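Extracellular solute-binding protein family 5 (Brucella melitensis, PDB 4ONY) probably binds peptides or related solutes in the periplasm and delivers them to an ABC transporter for uptake into the cell. Local coordinates at residues F34-P39 and G584-A589; G45-G50 and G77-M82; I281-L286 and W567-D572; N81-T86 and I227-N232; Q85-R90 and F117-K122. All blocks are in the same frame, centred on the assembly; numbering follows the deposited sequence.

Contact 1. Residues F34-P39 and G584-A589; sequences FPYTNP and GYQLPA
Apolar contact of Tyr36 and Thr37 with Gln586 and Ala589 joins the two loops. CE2 of the Tyr36 ring lies 3.7 Å from CG of Gln586, and the two side chains run at a slant to each other, with the ring and the amide 78° apart. CG of Tyr36 stands between its own backbone N and carbonyl carbon (chi1 55°), which swings the ring out toward 584-589. A second patch forms where the methyl CB of Ala589 approaches CG2 of Thr37 at 4.3 Å and the carbonyl O of Tyr36 at 4.1 Å.

Polar linkage across the loops goes through one water, which accepts from Asn38 N and donates to Ala589 O, each at 2.8 Å. Within its own loop, Gln586 folds back so that NE2 donates to Gly584 O at 3.2 Å; the acceptor lies near the amide plane, but the donor sits well above the carbonyl plane. The bond probably limits the rotation of the amide.

The Phe34 to Thr37 stretch is a type I beta turn, and Tyr36 OH is bonded to Arg92 N. The partner loop ends in the 3-10 segment 587-589 before strand 591-592, and Leu587 and Tyr585 rest on strand 274-277.

Contact 2. Residues G45-G50 and G77-M82; sequences GSLTVG and GEFGNM
Hydrophobic contact dominates: the ring of Phe79 points its outer edge at Leu47 and Val49, two residues on the same side of strand 46-52. CD2 of Leu47 meets CE1 of the ring at 3.7 Å, while CG2 of Val49 reaches CZ at 3.6 Å and CE2 at 3.7 Å. Both aliphatic groups lie near the ring plane, so it is the rim of the phenyl group, not a face, that rests against Leu47 and Val49. CG1 of Val49 also comes to 3.9 Å from CZ. Phe79 holds CG opposite its carbonyl carbon (chi1 -62°), which sends the ring straight at the strand, and Leu47 and Val49 approach from the opposite direction.

Strand 46-52 is an outer member of the four-stranded mixed sheet, running parallel to its neighbour 251-257, and the loop carrying Phe79 covers one side of this sheet. Phe79 also touches Ile254 on 251-257, and Val49 packs on Ile274 of strand 274-277.

The polar link is slight and passes through water. One water donates to Gly50 O at 2.6 Å and, weakly, to Glu78 OE2 at 3.4 Å. The other carboxylate oxygen, OE1, forms a salt bridge with Arg71, and CB of the same glutamate sits 4.2 Å above one face of the Phe79 ring, offset toward its rim.

Contact 3. Residues I281-L286 and W567-D572; sequences IRWEKL and WVARWD
Trp283, midway along 281-286, lays its indole flat on that of Trp567. The five-membered rings stack face to face with centroids 3.6 Å apart and planes at 8°. CG of Trp283 is anti to its backbone N (chi1 -170°), which carries the ring off the helix and over its partner. The two indoles lie head to tail: CB of Trp567 stands 3.7 Å above the centroid of the Trp283 six-membered ring, and CB of Trp283 lies 3.9 Å from the centroid of the Trp567 six-membered ring, a CH-pi contact at each end. The two NE1 atoms, both donors, come to 3.4 Å without bonding. Farther out, CZ3 of Trp283 reaches CB of Ala569 at 4.3 Å. Trp283 also forms a cation-pi contact with Lys299.

Strand 566-571 is the central strand of a three-stranded antiparallel sheet, between 274-277 and 297-302. The short helix 280-285, which follows 274-277, packs against strand 566-571 through the tryptophan pair, the axes of 281-285 and 567-571 being 11.1 Å apart and inclined at 47°.

Contact 4. Residues N81-T86 and I227-N232; sequences NMVYQT and IVYKRN
A Met-aromatic contact joins the loop before strand 88-90 to strand 226-231 of the mixed sheet, with Met82 laid over Tyr229. The methyl CE does the touching: it stands 4.1 Å from the ring centroid, 16° off the normal, and its closest ring atom is CE2 at 3.9 Å. SD lies farther back, 5.1 Å from the centroid and still above the same face. The bend at the last torsion of Met82 (chi3 -72°) turns CE down toward the ring face, off the line of the preceding chain, where it sits offset toward the rim.

Val83 meets a different part of the tyrosine. Its CG2 comes to the ring edge, near the plane, at 3.8 Å from CE1. Both side chains run at about a right angle to Tyr229. At the far end of the ring the phenol is held by a hydrogen bond from OH to Arg71 O, which ties the tyrosine to an earlier part of the same loop.

Met82 also touches Ile252 and Tyr216, on the strands to either side of 226-231. Backbone hydrogen bonds between Met82 and Tyr216 and between Val83 and Gly214 hold the loop alongside. The arrangement is Met-aromatic packing in which consecutive loop residues take the face and the edge of one strand tyrosine, sealing the loop to the mixed sheet.

Contact 5. Residues Q85-R90 and F117-K122; sequences QTLMLR and FTLNPK
The hydroxyl of Thr86 donates to Met88 O at 2.6 Å from above the carbonyl plane, closing the bend from which Leu87 and Met88 reach 117-122. Leu87 sets its CD1 over the centre of the Phe117 ring, a CH-pi contact 3.9 Å from the centroid and 13° off the normal. Its other methyl, CD2, meets CD2 of Leu119 at 3.8 Å, so the leucine fork spans both residues. Met88 comes in from the rim: SD lies in the ring plane, 4.0 Å from CE1, a Met-aromatic contact at the edge. On the partner side, Asn120 OD1 accepts from Lys122 N at 2.9 Å in an Asx turn, just beyond the strand end.

Strands 88-90 and 114-119 both pair with 97-108 in one antiparallel sheet, and strand 114-119 pairs with 168-173 as well. Helix 181-187 lies over this patch, with Ala186 touching both Met88 and Phe117.

In the fold
Contacts 2, 4 and 5 follow one run of chain: contacts 2 and 4 share Asn81 and Met82 with centres about 9 Å apart, and contacts 4 and 5 share Gln85 and Thr86 with centres about 16 Å apart. The loop leads from the mixed sheet, which contacts 2 and 4 both reach, to the antiparallel sheet of contact 5. Contact 1 encloses the others along the chain and touches three: Leu587 CD1 meets Phe79 CE1 at 4.1 Å, Tyr585 CE2 meets Val568 CG2 at 3.6 Å, and Phe34 CE2 meets Leu89 CD2 at 3.9 Å. Contacts 3 and 5 are farthest apart, about 38 Å between centres. The Val49 side chain lies about 11 Å from the bound 1-ethoxy-2-(2-ethoxyethoxy)ethane.

Contact 1. Residues F34-P39 and G584-A589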
# COMPACT_ATOMS: atom_id res chain seq x y z
N PHE A 34 12.29 12.32 14.64
CA PHE A 34 12.38 11.23 13.66
C PHE A 34 13.54 11.57 12.72
O PHE A 34 13.77 12.74 12.39
CB PHE A 34 11.04 11.05 12.90
CG PHE A 34 9.95 10.36 13.68
CD1 PHE A 34 10.08 10.08 15.02
CD2 PHE A 34 8.73 10.06 13.06
CE1 PHE A 34 9.08 9.46 15.71
CE2 PHE A 34 7.72 9.44 13.74
CZ PHE A 34 7.88 9.15 15.08
N PRO A 35 14.31 10.55 12.30
CA PRO A 35 15.54 10.81 11.62
C PRO A 35 15.39 11.37 10.19
O PRO A 35 16.39 11.88 9.62
CB PRO A 35 16.24 9.43 11.62
CG PRO A 35 15.14 8.47 11.66
CD PRO A 35 14.09 9.12 12.51
N TYR A 36 14.18 11.43 9.67
CA TYR A 36 13.95 12.00 8.34
C TYR A 36 13.32 13.42 8.30
O TYR A 36 12.82 13.85 7.24
CB TYR A 36 13.10 11.04 7.52
CG TYR A 36 11.76 10.61 8.11
CD1 TYR A 36 11.70 9.57 9.02
CD2 TYR A 36 10.58 11.28 7.79
CE1 TYR A 36 10.48 9.15 9.56
CE2 TYR A 36 9.37 10.88 8.33
CZ TYR A 36 9.32 9.83 9.20
OH TYR A 36 8.16 9.36 9.72
N THR A 37 13.34 14.13 9.43
CA THR A 37 12.94 15.49 9.47
C THR A 37 14.11 16.43 9.69
O THR A 37 15.16 16.05 10.22
CB THR A 37 11.94 15.77 10.63
OG1 THR A 37 12.62 15.77 11.91
CG2 THR A 37 10.79 14.78 10.61
N ASN A 38 13.88 17.68 9.34
CA ASN A 38 14.83 18.75 9.59
C ASN A 38 14.39 19.34 10.91
O ASN A 38 13.30 19.91 11.01
CB ASN A 38 14.75 19.77 8.47
CG ASN A 38 15.51 21.05 8.77
OD1 ASN A 38 16.11 21.23 9.83
ND2 ASN A 38 15.48 21.97 7.81
N PRO A 39 15.19 19.15 11.96
CA PRO A 39 14.76 19.65 13.27
C PRO A 39 14.60 21.19 13.36
O PRO A 39 14.08 21.67 14.34
CB PRO A 39 15.87 19.19 14.21
CG PRO A 39 17.08 19.04 13.36
CD PRO A 39 16.60 18.72 11.96
N GLY A 584 9.77 6.41 1.57
CA GLY A 584 9.80 7.32 0.45
C GLY A 584 9.55 8.74 0.94
O GLY A 584 9.63 9.00 2.15
N TYR A 585 9.27 9.67 0.03
CA TYR A 585 9.17 11.08 0.43
C TYR A 585 8.02 11.23 1.44
O TYR A 585 7.03 10.52 1.35
CB TYR A 585 8.98 12.03 -0.80
CG TYR A 585 7.64 11.80 -1.52
CD1 TYR A 585 6.49 12.43 -1.08
CD2 TYR A 585 7.55 10.94 -2.59
CE1 TYR A 585 5.25 12.18 -1.69
CE2 TYR A 585 6.36 10.68 -3.23
CZ TYR A 585 5.20 11.29 -2.76
OH TYR A 585 4.01 11.04 -3.38
N GLN A 586 8.14 12.21 2.33
CA GLN A 586 7.13 12.45 3.35
C GLN A 586 6.75 13.94 3.39
O GLN A 586 7.46 14.76 3.96
CB GLN A 586 7.72 12.05 4.70
CG GLN A 586 8.08 10.61 4.83
CD GLN A 586 6.88 9.75 4.73
OE1 GLN A 586 5.90 9.98 5.42
NE2 GLN A 586 6.92 8.75 3.85
N LEU A 587 5.65 14.27 2.73
CA LEU A 587 5.19 15.64 2.62
C LEU A 587 5.08 16.37 3.94
O LEU A 587 5.35 17.58 4.00
CB LEU A 587 3.85 15.73 1.90
CG LEU A 587 3.83 15.26 0.45
CD1 LEU A 587 2.49 15.62 -0.16
CD2 LEU A 587 4.97 15.92 -0.34
N PRO A 588 4.65 15.67 5.03
CA PRO A 588 4.54 16.37 6.31
C PRO A 588 5.88 16.91 6.87
O PRO A 588 5.86 17.71 7.79
CB PRO A 588 3.98 15.30 7.26
CG PRO A 588 3.23 14.39 6.37
CD PRO A 588 4.02 14.35 5.08
N ALA A 589 7.02 16.43 6.35
CA ALA A 589 8.31 16.94 6.72
C ALA A 589 8.81 18.05 5.77
O ALA A 589 9.91 18.62 5.98
CB ALA A 589 9.29 15.80 6.75
O HOH W 1 11.42 18.41 8.32

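Contact 2. Residues G45-G50 and G77-M82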
# COMPACT_ATOMS: atom_id res chain seq x y z
N GLY A 45 4.48 29.84 5.87
CA GLY A 45 4.16 29.74 4.44
C GLY A 45 3.28 28.55 4.20
O GLY A 45 3.10 27.72 5.08
N SER A 46 2.70 28.49 3.01
CA SER A 46 1.64 27.54 2.75
C SER A 46 2.01 26.50 1.70
O SER A 46 3.00 26.65 0.97
CB SER A 46 0.40 28.33 2.29
OG SER A 46 0.67 28.92 1.05
N LEU A 47 1.18 25.46 1.63
CA LEU A 47 1.28 24.42 0.62
C LEU A 47 -0.10 24.25 0.01
O LEU A 47 -1.09 24.23 0.75
CB LEU A 47 1.72 23.12 1.26
CG LEU A 47 1.78 21.89 0.34
CD1 LEU A 47 2.96 22.02 -0.59
CD2 LEU A 47 1.85 20.59 1.13
N THR A 48 -0.18 24.21 -1.30
CA THR A 48 -1.43 23.97 -2.02
C THR A 48 -1.23 22.77 -2.93
O THR A 48 -0.27 22.73 -3.72
CB THR A 48 -1.85 25.23 -2.83
OG1 THR A 48 -1.96 26.34 -1.93
CG2 THR A 48 -3.21 25.03 -3.49
N VAL A 49 -2.06 21.75 -2.76
CA VAL A 49 -1.92 20.53 -3.56
C VAL A 49 -3.25 20.22 -4.19
O VAL A 49 -4.27 20.66 -3.67
CB VAL A 49 -1.48 19.33 -2.72
CG1 VAL A 49 -0.18 19.65 -1.99
CG2 VAL A 49 -2.54 18.97 -1.67
N GLY A 50 -3.21 19.46 -5.28
CA GLY A 50 -4.41 19.06 -6.01
C GLY A 50 -4.68 17.56 -5.89
O GLY A 50 -3.75 16.78 -5.74
N GLY A 77 -3.06 9.29 2.84
CA GLY A 77 -1.84 8.75 2.21
C GLY A 77 -0.69 9.72 2.06
O GLY A 77 0.46 9.35 2.21
N GLU A 78 -0.97 10.97 1.73
CA GLU A 78 0.08 11.96 1.53
C GLU A 78 0.29 12.79 2.78
O GLU A 78 1.42 13.13 3.05
CB GLU A 78 -0.30 12.93 0.39
CG GLU A 78 -0.50 12.28 -0.96
CD GLU A 78 -1.46 13.09 -1.85
OE1 GLU A 78 -2.16 12.44 -2.65
OE2 GLU A 78 -1.52 14.36 -1.77
N PHE A 79 -0.79 13.11 3.52
CA PHE A 79 -0.70 14.02 4.71
C PHE A 79 -0.88 13.43 6.10
O PHE A 79 -0.69 14.13 7.05
CB PHE A 79 -1.71 15.14 4.59
CG PHE A 79 -1.47 16.00 3.42
CD1 PHE A 79 -0.33 16.82 3.38
CD2 PHE A 79 -2.34 15.98 2.36
CE1 PHE A 79 -0.09 17.63 2.27
CE2 PHE A 79 -2.10 16.78 1.25
CZ PHE A 79 -0.98 17.60 1.21
N GLY A 80 -1.21 12.15 6.21
CA GLY A 80 -1.34 11.51 7.52
C GLY A 80 -2.56 12.03 8.30
O GLY A 80 -3.60 12.34 7.70
N ASN A 81 -2.41 12.15 9.61
CA ASN A 81 -3.53 12.51 10.46
C ASN A 81 -3.44 13.96 10.95
O ASN A 81 -2.92 14.24 12.02
CB ASN A 81 -3.65 11.49 11.62
CG ASN A 81 -3.69 10.03 11.14
OD1 ASN A 81 -4.23 9.69 10.06
ND2 ASN A 81 -3.13 9.16 11.94
N MET A 82 -3.98 14.89 10.17
CA MET A 82 -3.88 16.30 10.51
C MET A 82 -4.88 16.85 11.55
O MET A 82 -4.56 17.83 12.28
CB MET A 82 -3.92 17.14 9.26
CG MET A 82 -2.67 16.94 8.39
SD MET A 82 -2.51 18.24 7.17
CE MET A 82 -3.87 17.74 6.10
O HOH W 2 -1.60 15.48 -4.97

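Contact 3. Residues I281-L286 and W567-D572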
# COMPACT_ATOMS: atom_id res chain seq x y z
N ILE A 281 4.92 8.69 -19.52
CA ILE A 281 4.92 9.44 -20.77
C ILE A 281 4.90 10.94 -20.42
O ILE A 281 5.68 11.74 -20.99
CB ILE A 281 3.73 9.06 -21.67
CG1 ILE A 281 3.80 7.58 -22.06
CG2 ILE A 281 3.67 9.91 -22.93
CD1 ILE A 281 5.10 7.19 -22.74
N ARG A 282 4.03 11.33 -19.50
CA ARG A 282 3.96 12.74 -19.08
C ARG A 282 5.28 13.21 -18.48
O ARG A 282 5.80 14.26 -18.83
CB ARG A 282 2.81 12.99 -18.08
CG ARG A 282 2.58 14.45 -17.72
CD ARG A 282 1.16 14.73 -17.18
NE ARG A 282 0.98 13.90 -16.01
CZ ARG A 282 -0.16 13.35 -15.63
NH1 ARG A 282 -1.28 13.58 -16.28
NH2 ARG A 282 -0.16 12.59 -14.57
N TRP A 283 5.85 12.41 -17.58
CA TRP A 283 7.13 12.76 -16.96
C TRP A 283 8.22 12.97 -18.03
O TRP A 283 8.98 13.90 -17.96
CB TRP A 283 7.55 11.65 -16.03
CG TRP A 283 8.76 11.95 -15.11
CD1 TRP A 283 10.00 11.35 -15.19
CD2 TRP A 283 8.83 12.84 -13.99
NE1 TRP A 283 10.80 11.81 -14.19
CE2 TRP A 283 10.12 12.72 -13.44
CE3 TRP A 283 7.93 13.71 -13.40
CZ2 TRP A 283 10.53 13.44 -12.30
CZ3 TRP A 283 8.33 14.43 -12.26
CH2 TRP A 283 9.62 14.28 -11.72
N GLU A 284 8.25 12.11 -19.03
CA GLU A 284 9.28 12.12 -20.05
C GLU A 284 9.08 13.26 -21.03
O GLU A 284 10.04 13.85 -21.42
CB GLU A 284 9.25 10.80 -20.80
CG GLU A 284 10.03 10.75 -22.10
CD GLU A 284 11.52 10.65 -21.84
OE1 GLU A 284 11.85 10.22 -20.70
OE2 GLU A 284 12.32 10.98 -22.76
N LYS A 285 7.84 13.57 -21.39
CA LYS A 285 7.53 14.46 -22.50
C LYS A 285 7.07 15.87 -22.12
O LYS A 285 7.33 16.82 -22.86
CB LYS A 285 6.36 13.87 -23.31
CG LYS A 285 6.71 12.57 -23.99
CD LYS A 285 7.76 12.77 -25.05
CE LYS A 285 7.82 11.58 -26.00
NZ LYS A 285 8.73 11.86 -27.14
N LEU A 286 6.29 15.99 -21.04
CA LEU A 286 5.50 17.20 -20.84
C LEU A 286 6.02 18.16 -19.82
O LEU A 286 5.33 19.13 -19.48
CB LEU A 286 4.01 16.86 -20.58
CG LEU A 286 3.31 16.07 -21.70
CD1 LEU A 286 1.83 15.79 -21.40
CD2 LEU A 286 3.44 16.77 -23.03
N TRP A 567 8.26 10.17 -8.12
CA TRP A 567 8.46 11.40 -8.84
C TRP A 567 7.58 12.46 -8.28
O TRP A 567 6.36 12.29 -8.26
CB TRP A 567 8.06 11.17 -10.32
CG TRP A 567 8.92 10.28 -11.14
CD1 TRP A 567 10.26 10.05 -11.00
CD2 TRP A 567 8.52 9.60 -12.30
NE1 TRP A 567 10.70 9.22 -11.97
CE2 TRP A 567 9.66 8.94 -12.81
CE3 TRP A 567 7.32 9.48 -12.97
CZ2 TRP A 567 9.63 8.19 -13.99
CZ3 TRP A 567 7.26 8.68 -14.13
CH2 TRP A 567 8.41 8.05 -14.62
N VAL A 568 8.17 13.58 -7.89
CA VAL A 568 7.43 14.77 -7.45
C VAL A 568 8.05 16.02 -8.06
O VAL A 568 9.24 16.30 -7.85
CB VAL A 568 7.41 14.94 -5.91
CG1 VAL A 568 6.54 16.12 -5.53
CG2 VAL A 568 6.91 13.68 -5.20
N ALA A 569 7.27 16.75 -8.85
CA ALA A 569 7.73 18.02 -9.39
C ALA A 569 7.28 19.08 -8.41
O ALA A 569 6.22 18.93 -7.80
CB ALA A 569 7.14 18.29 -10.77
N ARG A 570 8.11 20.07 -8.17
CA ARG A 570 7.79 21.09 -7.18
C ARG A 570 8.31 22.46 -7.60
O ARG A 570 9.42 22.58 -8.17
CB ARG A 570 8.34 20.71 -5.81
CG ARG A 570 9.86 20.78 -5.67
CD ARG A 570 10.38 20.36 -4.28
NE ARG A 570 11.76 19.92 -4.43
CZ ARG A 570 12.82 20.73 -4.45
NH1 ARG A 570 12.75 22.03 -4.19
NH2 ARG A 570 14.00 20.19 -4.66
N TRP A 571 7.52 23.49 -7.32
CA TRP A 571 8.05 24.87 -7.34
C TRP A 571 9.16 24.99 -6.26
O TRP A 571 9.07 24.40 -5.19
CB TRP A 571 6.94 25.91 -7.18
CG TRP A 571 6.05 25.94 -8.41
CD1 TRP A 571 4.93 25.17 -8.63
CD2 TRP A 571 6.20 26.75 -9.57
NE1 TRP A 571 4.41 25.43 -9.87
CE2 TRP A 571 5.15 26.41 -10.47
CE3 TRP A 571 7.14 27.72 -9.95
CZ2 TRP A 571 5.00 27.00 -11.72
CZ3 TRP A 571 7.00 28.31 -11.19
CH2 TRP A 571 5.93 27.95 -12.08
N ASP A 572 10.19 25.74 -6.58
CA ASP A 572 11.36 25.79 -5.73
C ASP A 572 11.17 26.54 -4.40
O ASP A 572 12.04 26.52 -3.57
CB ASP A 572 12.58 26.33 -6.51
CG ASP A 572 12.48 27.77 -6.82
OD1 ASP A 572 11.49 28.45 -6.52
OD2 ASP A 572 13.45 28.25 -7.39

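Contact 4. Residues N81-T86 and I227-N232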
# COMPACT_ATOMS: atom_id res chain seq x y z
N ASN A 81 -2.41 12.15 9.61
CA ASN A 81 -3.53 12.51 10.46
C ASN A 81 -3.44 13.96 10.95
O ASN A 81 -2.92 14.24 12.02
CB ASN A 81 -3.65 11.49 11.62
CG ASN A 81 -3.69 10.03 11.14
OD1 ASN A 81 -4.23 9.69 10.06
ND2 ASN A 81 -3.13 9.16 11.94
N MET A 82 -3.98 14.89 10.17
CA MET A 82 -3.88 16.30 10.51
C MET A 82 -4.88 16.85 11.55
O MET A 82 -4.56 17.83 12.28
CB MET A 82 -3.92 17.14 9.26
CG MET A 82 -2.67 16.94 8.39
SD MET A 82 -2.51 18.24 7.17
CE MET A 82 -3.87 17.74 6.10
N VAL A 83 -6.06 16.23 11.65
CA VAL A 83 -7.07 16.67 12.61
C VAL A 83 -7.27 15.62 13.72
O VAL A 83 -7.13 15.93 14.90
CB VAL A 83 -8.40 16.96 11.90
CG1 VAL A 83 -9.50 17.27 12.91
CG2 VAL A 83 -8.21 18.13 10.94
N TYR A 84 -7.58 14.40 13.33
CA TYR A 84 -7.77 13.33 14.27
C TYR A 84 -6.47 12.55 14.45
O TYR A 84 -5.89 12.08 13.47
CB TYR A 84 -8.85 12.41 13.76
CG TYR A 84 -10.24 13.06 13.76
CD1 TYR A 84 -10.91 13.33 14.94
CD2 TYR A 84 -10.88 13.36 12.56
CE1 TYR A 84 -12.17 13.94 14.95
CE2 TYR A 84 -12.15 13.93 12.55
CZ TYR A 84 -12.79 14.22 13.74
OH TYR A 84 -14.03 14.75 13.73
N GLN A 85 -6.06 12.38 15.71
CA GLN A 85 -4.82 11.69 16.02
C GLN A 85 -5.07 10.34 16.64
O GLN A 85 -6.16 10.04 17.12
CB GLN A 85 -4.00 12.52 16.97
CG GLN A 85 -3.62 13.87 16.42
CD GLN A 85 -2.73 14.65 17.37
OE1 GLN A 85 -3.06 14.86 18.52
NE2 GLN A 85 -1.57 15.08 16.86
N THR A 86 -4.02 9.54 16.61
CA THR A 86 -4.01 8.22 17.20
C THR A 86 -3.21 8.25 18.51
O THR A 86 -2.55 9.26 18.84
CB THR A 86 -3.30 7.25 16.25
OG1 THR A 86 -2.00 7.78 15.96
CG2 THR A 86 -4.10 7.11 15.00
N ILE A 227 -10.65 22.30 0.49
CA ILE A 227 -10.61 22.36 1.96
C ILE A 227 -9.29 23.06 2.39
O ILE A 227 -8.26 22.78 1.86
CB ILE A 227 -10.78 20.98 2.62
CG1 ILE A 227 -10.79 21.11 4.13
CG2 ILE A 227 -9.67 19.98 2.25
CD1 ILE A 227 -11.35 19.89 4.86
N VAL A 228 -9.37 24.04 3.28
CA VAL A 228 -8.21 24.80 3.73
C VAL A 228 -7.98 24.45 5.21
O VAL A 228 -8.88 24.57 6.04
CB VAL A 228 -8.42 26.32 3.59
CG1 VAL A 228 -7.22 27.12 4.05
CG2 VAL A 228 -8.73 26.73 2.15
N TYR A 229 -6.77 23.99 5.50
CA TYR A 229 -6.32 23.75 6.84
C TYR A 229 -5.39 24.89 7.30
O TYR A 229 -4.50 25.30 6.56
CB TYR A 229 -5.54 22.45 6.87
CG TYR A 229 -6.38 21.23 6.62
CD1 TYR A 229 -7.07 20.64 7.66
CD2 TYR A 229 -6.48 20.67 5.36
CE1 TYR A 229 -7.84 19.53 7.48
CE2 TYR A 229 -7.26 19.53 5.15
CZ TYR A 229 -7.94 18.97 6.23
OH TYR A 229 -8.72 17.84 6.11
N LYS A 230 -5.58 25.35 8.52
CA LYS A 230 -4.70 26.29 9.16
C LYS A 230 -4.05 25.66 10.40
O LYS A 230 -4.74 25.02 11.19
CB LYS A 230 -5.45 27.57 9.52
CG LYS A 230 -5.42 28.53 8.35
CD LYS A 230 -6.22 29.81 8.58
CE LYS A 230 -6.67 30.33 7.22
NZ LYS A 230 -7.22 31.70 7.34
N ARG A 231 -2.76 25.91 10.61
CA ARG A 231 -2.08 25.37 11.77
C ARG A 231 -2.54 26.05 13.03
O ARG A 231 -2.63 27.27 13.09
CB ARG A 231 -0.56 25.49 11.63
CG ARG A 231 0.23 24.76 12.71
CD ARG A 231 1.73 24.78 12.42
NE ARG A 231 2.22 26.17 12.44
CZ ARG A 231 3.20 26.65 11.67
NH1 ARG A 231 3.84 25.87 10.81
NH2 ARG A 231 3.53 27.93 11.74
N ASN A 232 -2.81 25.28 14.07
CA ASN A 232 -3.17 25.86 15.36
C ASN A 232 -1.89 26.28 16.06
O ASN A 232 -1.09 25.44 16.37
CB ASN A 232 -3.86 24.82 16.19
CG ASN A 232 -4.18 25.31 17.59
OD1 ASN A 232 -4.02 26.46 17.92
ND2 ASN A 232 -4.67 24.38 18.41

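Contact 5. Residues Q85-R90 and F117-K122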
# COMPACT_ATOMS: atom_id res chain seq x y z
N GLN A 85 -6.06 12.38 15.71
CA GLN A 85 -4.82 11.69 16.02
C GLN A 85 -5.07 10.34 16.64
O GLN A 85 -6.16 10.04 17.12
CB GLN A 85 -4.00 12.52 16.97
CG GLN A 85 -3.62 13.87 16.42
CD GLN A 85 -2.73 14.65 17.37
OE1 GLN A 85 -3.06 14.86 18.52
NE2 GLN A 85 -1.57 15.08 16.86
N THR A 86 -4.02 9.54 16.61
CA THR A 86 -4.01 8.22 17.20
C THR A 86 -3.21 8.25 18.51
O THR A 86 -2.55 9.26 18.84
CB THR A 86 -3.30 7.25 16.25
OG1 THR A 86 -2.00 7.78 15.96
CG2 THR A 86 -4.10 7.11 15.00
N LEU A 87 -3.25 7.15 19.26
CA LEU A 87 -2.51 7.10 20.50
C LEU A 87 -1.03 7.17 20.24
O LEU A 87 -0.27 7.78 21.00
CB LEU A 87 -2.88 5.86 21.29
CG LEU A 87 -4.31 5.96 21.85
CD1 LEU A 87 -4.87 4.58 22.18
CD2 LEU A 87 -4.35 6.82 23.12
N MET A 88 -0.59 6.50 19.17
CA MET A 88 0.86 6.43 18.84
C MET A 88 1.03 6.66 17.36
O MET A 88 0.10 6.39 16.57
CB MET A 88 1.45 5.08 19.25
CG MET A 88 1.29 4.79 20.75
SD MET A 88 2.14 3.31 21.30
CE MET A 88 3.83 3.88 21.19
N LEU A 89 2.20 7.17 16.99
CA LEU A 89 2.47 7.62 15.63
C LEU A 89 3.44 6.69 14.92
O LEU A 89 4.54 6.41 15.42
CB LEU A 89 3.10 9.01 15.68
CG LEU A 89 3.48 9.66 14.35
CD1 LEU A 89 2.27 9.96 13.49
CD2 LEU A 89 4.28 10.92 14.62
N ARG A 90 3.07 6.28 13.73
CA ARG A 90 3.91 5.39 12.95
C ARG A 90 5.17 6.11 12.41
O ARG A 90 5.05 7.17 11.77
CB ARG A 90 3.04 4.92 11.80
CG ARG A 90 3.69 3.96 10.87
CD ARG A 90 3.33 2.58 11.29
NE ARG A 90 3.84 1.61 10.34
CZ ARG A 90 3.09 0.83 9.59
NH1 ARG A 90 1.79 0.91 9.63
NH2 ARG A 90 3.65 -0.06 8.80
N PHE A 117 -2.03 2.38 27.97
CA PHE A 117 -1.52 3.66 27.48
C PHE A 117 -1.68 4.67 28.56
O PHE A 117 -2.72 4.68 29.25
CB PHE A 117 -2.33 4.12 26.28
CG PHE A 117 -2.31 3.16 25.13
CD1 PHE A 117 -1.24 3.15 24.22
CD2 PHE A 117 -3.36 2.27 24.93
CE1 PHE A 117 -1.22 2.26 23.15
CE2 PHE A 117 -3.32 1.37 23.89
CZ PHE A 117 -2.26 1.37 22.98
N THR A 118 -0.70 5.54 28.71
CA THR A 118 -0.82 6.66 29.61
C THR A 118 -0.74 7.91 28.76
O THR A 118 0.24 8.09 28.03
CB THR A 118 0.27 6.63 30.68
OG1 THR A 118 0.22 5.36 31.33
CG2 THR A 118 0.09 7.75 31.72
N LEU A 119 -1.79 8.72 28.82
CA LEU A 119 -1.90 9.92 28.01
C LEU A 119 -0.96 11.00 28.50
O LEU A 119 -0.65 11.09 29.69
CB LEU A 119 -3.32 10.47 28.04
CG LEU A 119 -4.44 9.50 27.60
CD1 LEU A 119 -5.81 10.17 27.73
CD2 LEU A 119 -4.19 9.08 26.17
N ASN A 120 -0.49 11.81 27.56
CA ASN A 120 0.34 12.94 27.85
C ASN A 120 -0.49 14.03 28.54
O ASN A 120 -1.56 14.39 28.03
CB ASN A 120 0.90 13.46 26.53
CG ASN A 120 1.98 14.50 26.73
OD1 ASN A 120 1.78 15.50 27.46
ND2 ASN A 120 3.12 14.29 26.08
N PRO A 121 -0.05 14.52 29.69
CA PRO A 121 -0.92 15.50 30.38
C PRO A 121 -1.12 16.82 29.64
O PRO A 121 -2.05 17.55 29.94
CB PRO A 121 -0.23 15.73 31.72
CG PRO A 121 1.19 15.26 31.51
CD PRO A 121 1.13 14.16 30.49
N LYS A 122 -0.26 17.13 28.67
CA LYS A 122 -0.44 18.33 27.86
C LYS A 122 -1.46 18.18 26.72
O LYS A 122 -1.74 19.15 26.02
CB LYS A 122 0.86 18.72 27.20
CG LYS A 122 1.99 19.02 28.11
CD LYS A 122 3.26 19.18 27.26
CE LYS A 122 4.40 19.72 28.12
NZ LYS A 122 5.59 20.05 27.28